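Local coordinates for protein glucose-6-phosphate isomerase (Thermus thermophilus, PDB 1ZZG) that probably catalyses the reversible isomerisation of glucose 6-phosphate to fructose 6-phosphate, a step shared by glycolysis and gluconeogenesis, at residues Leu98-Glu102 and Pro103-Leu107. Numbering follows the deposited sequence.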
ATOM      1  N   LEU A  98       3.292  -9.831 -11.518  1.00 25.14           N
ATOM      2  CA  LEU A  98       4.442  -9.188 -12.130  1.00 24.13           C
ATOM      3  C   LEU A  98       3.982  -7.809 -12.594  1.00 24.56           C
ATOM      4  O   LEU A  98       3.657  -7.599 -13.769  1.00 23.02           O
ATOM      5  CB  LEU A  98       4.972  -9.998 -13.315  1.00 23.47           C
ATOM      6  CG  LEU A  98       6.359 -10.605 -13.074  1.00 26.48           C
ATOM      7  CD1 LEU A  98       6.223 -11.792 -12.109  1.00 25.46           C
ATOM      8  CD2 LEU A  98       6.981 -11.059 -14.400  1.00 24.64           C
ATOM      9  N   ASP A  99       3.929  -6.887 -11.635  1.00 24.69           N
ATOM     10  CA  ASP A  99       3.524  -5.502 -11.865  1.00 24.21           C
ATOM     11  C   ASP A  99       4.759  -4.641 -11.625  1.00 25.39           C
ATOM     12  O   ASP A  99       4.686  -3.541 -11.076  1.00 24.07           O
ATOM     13  CB  ASP A  99       2.414  -5.118 -10.884  1.00 24.55           C
ATOM     14  CG  ASP A  99       2.824  -5.312  -9.432  1.00 26.95           C
ATOM     15  OD1 ASP A  99       3.838  -6.005  -9.191  1.00 28.01           O
ATOM     16  OD2 ASP A  99       2.134  -4.779  -8.530  1.00 25.87           O
ATOM     17  N   HIS A 100       5.904  -5.170 -12.041  1.00 23.97           N
ATOM     18  CA  HIS A 100       7.177  -4.486 -11.862  1.00 24.89           C
ATOM     19  C   HIS A 100       8.202  -5.214 -12.730  1.00 25.00           C
ATOM     20  O   HIS A 100       7.901  -6.256 -13.322  1.00 25.65           O
ATOM     21  CB  HIS A 100       7.591  -4.588 -10.399  1.00 23.28           C
ATOM     22  CG  HIS A 100       7.928  -5.984  -9.986  1.00 24.82           C
ATOM     23  ND1 HIS A 100       9.169  -6.543 -10.208  1.00 24.15           N
ATOM     24  CD2 HIS A 100       7.165  -6.963  -9.446  1.00 23.68           C
ATOM     25  CE1 HIS A 100       9.154  -7.806  -9.822  1.00 25.74           C
ATOM     26  NE2 HIS A 100       7.950  -8.086  -9.357  1.00 25.25           N
ATOM     27  N   VAL A 101       9.414  -4.676 -12.798  1.00 25.59           N
ATOM     28  CA  VAL A 101      10.459  -5.299 -13.598  1.00 26.27           C
ATOM     29  C   VAL A 101      11.779  -5.461 -12.842  1.00 27.07           C
ATOM     30  O   VAL A 101      12.835  -5.584 -13.458  1.00 26.72           O
ATOM     31  CB  VAL A 101      10.707  -4.498 -14.898  1.00 26.44           C
ATOM     32  CG1 VAL A 101       9.488  -4.606 -15.812  1.00 26.21           C
ATOM     33  CG2 VAL A 101      10.974  -3.040 -14.566  1.00 27.59           C
ATOM     34  N   GLU A 102      11.719  -5.459 -11.510  1.00 24.71           N
ATOM     35  CA  GLU A 102      12.926  -5.630 -10.704  1.00 25.69           C
ATOM     36  C   GLU A 102      13.313  -7.102 -10.861  1.00 24.89           C
ATOM     37  O   GLU A 102      12.507  -7.996 -10.598  1.00 24.79           O
ATOM     38  CB  GLU A 102      12.650  -5.279  -9.238  1.00 26.57           C
ATOM     39  CG  GLU A 102      13.886  -5.315  -8.345  1.00 26.40           C
ATOM     40  CD  GLU A 102      13.614  -4.789  -6.948  1.00 27.83           C
ATOM     41  OE1 GLU A 102      12.606  -5.206  -6.340  1.00 27.66           O
ATOM     42  OE2 GLU A 102      14.414  -3.962  -6.457  1.00 27.83           O
ATOM     43  N   PRO A 103      14.559  -7.370 -11.291  1.00 26.20           N
ATOM     44  CA  PRO A 103      15.069  -8.731 -11.511  1.00 25.73           C
ATOM     45  C   PRO A 103      15.013  -9.801 -10.425  1.00 25.78           C
ATOM     46  O   PRO A 103      14.579 -10.926 -10.694  1.00 24.70           O
ATOM     47  CB  PRO A 103      16.501  -8.489 -12.008  1.00 26.16           C
ATOM     48  CG  PRO A 103      16.874  -7.178 -11.372  1.00 26.18           C
ATOM     49  CD  PRO A 103      15.614  -6.368 -11.528  1.00 25.81           C
ATOM     50  N   GLU A 104      15.438  -9.471  -9.210  1.00 26.52           N
ATOM     51  CA  GLU A 104      15.469 -10.475  -8.149  1.00 27.36           C
ATOM     52  C   GLU A 104      14.143 -11.171  -7.821  1.00 27.09           C
ATOM     53  O   GLU A 104      14.091 -12.402  -7.756  1.00 28.02           O
ATOM     54  CB  GLU A 104      16.088  -9.882  -6.881  1.00 28.54           C
ATOM     55  CG  GLU A 104      17.532  -9.383  -7.047  1.00 31.43           C
ATOM     56  CD  GLU A 104      17.633  -8.030  -7.752  1.00 32.27           C
ATOM     57  OE1 GLU A 104      16.609  -7.323  -7.843  1.00 31.12           O
ATOM     58  OE2 GLU A 104      18.746  -7.668  -8.199  1.00 31.67           O
ATOM     59  N   PRO A 105      13.056 -10.405  -7.605  1.00 27.20           N
ATOM     60  CA  PRO A 105      11.765 -11.036  -7.290  1.00 25.84           C
ATOM     61  C   PRO A 105      11.300 -11.988  -8.403  1.00 26.23           C
ATOM     62  O   PRO A 105      10.730 -13.045  -8.144  1.00 28.27           O
ATOM     63  CB  PRO A 105      10.827  -9.842  -7.126  1.00 25.97           C
ATOM     64  CG  PRO A 105      11.750  -8.749  -6.643  1.00 24.83           C
ATOM     65  CD  PRO A 105      12.959  -8.935  -7.519  1.00 26.62           C
ATOM     66  N   ILE A 106      11.554 -11.603  -9.644  1.00 25.90           N
ATOM     67  CA  ILE A 106      11.165 -12.420 -10.782  1.00 27.11           C
ATOM     68  C   ILE A 106      12.027 -13.684 -10.843  1.00 26.94           C
ATOM     69  O   ILE A 106      11.527 -14.774 -11.098  1.00 26.67           O
ATOM     70  CB  ILE A 106      11.285 -11.595 -12.074  1.00 27.01           C
ATOM     71  CG1 ILE A 106      10.204 -10.503 -12.053  1.00 26.28           C
ATOM     72  CG2 ILE A 106      11.150 -12.490 -13.304  1.00 27.48           C
ATOM     73  CD1 ILE A 106      10.319  -9.465 -13.137  1.00 24.31           C
ATOM     74  N   LEU A 107      13.316 -13.522 -10.571  1.00 28.34           N
ATOM     75  CA  LEU A 107      14.261 -14.631 -10.578  1.00 30.01           C
ATOM     76  C   LEU A 107      13.867 -15.632  -9.486  1.00 30.44           C
ATOM     77  O   LEU A 107      14.008 -16.843  -9.653  1.00 28.70           O
ATOM     78  CB  LEU A 107      15.663 -14.083 -10.325  1.00 33.39           C
ATOM     79  CG  LEU A 107      16.857 -14.582 -11.141  1.00 36.50           C
ATOM     80  CD1 LEU A 107      16.501 -14.744 -12.611  1.00 37.13           C
ATOM     81  CD2 LEU A 107      17.985 -13.574 -10.971  1.00 37.03           C
TER
HETATM   82  O   HOH W   1      17.267  -5.180  -6.162  1.00 31.37           O
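Ile106 lays its CG1-CD1 arm against both Leu98 and His100. Leu98 crosses this arm at about a right angle, and its CD2 lies 3.9 Å from CD1 of Ile106. On the imidazole it is CE1 that touches, 3.7 Å from CG1 of Ile106 and 3.8 Å from CB of Pro105. One backbone bond helps orient the ring: N of Glu102 donates to ND1 of His100 (3.1 Å), nearly in the ring plane but bent, at 140°. With chi1 at 68°, CG of His100 sits between its own N and carbonyl carbon, which brings CE1 against Pro105 and Ile106. Replacing His100 by alanine is likely to leave the N-H of Glu102 without this acceptor and to open a gap beside Ile106 and Pro105. The extended side chain of Glu102, the N-cap residue, crosses Pro105, with OE1 3.7 Å from CG of that proline. OE1 also accepts from the backbone N of Glu252 and Arg253 of the second subunit, and OE2 is hydrogen-bonded to OG of Ser251 there. A water donates to OE2 of Glu102 and, weakly, to OE1 of Glu104, whose OE2 accepts from N of Leu317 of the second subunit. The two carboxylates are nearly perpendicular (83°). Edge strand 94-98, helix 103-112 and the parallel strand 118-124 form a beta-alpha-beta crossover. Leu98 also packs on Phe139 of helix 130-147, while the second subunit covers Glu102 and Glu104.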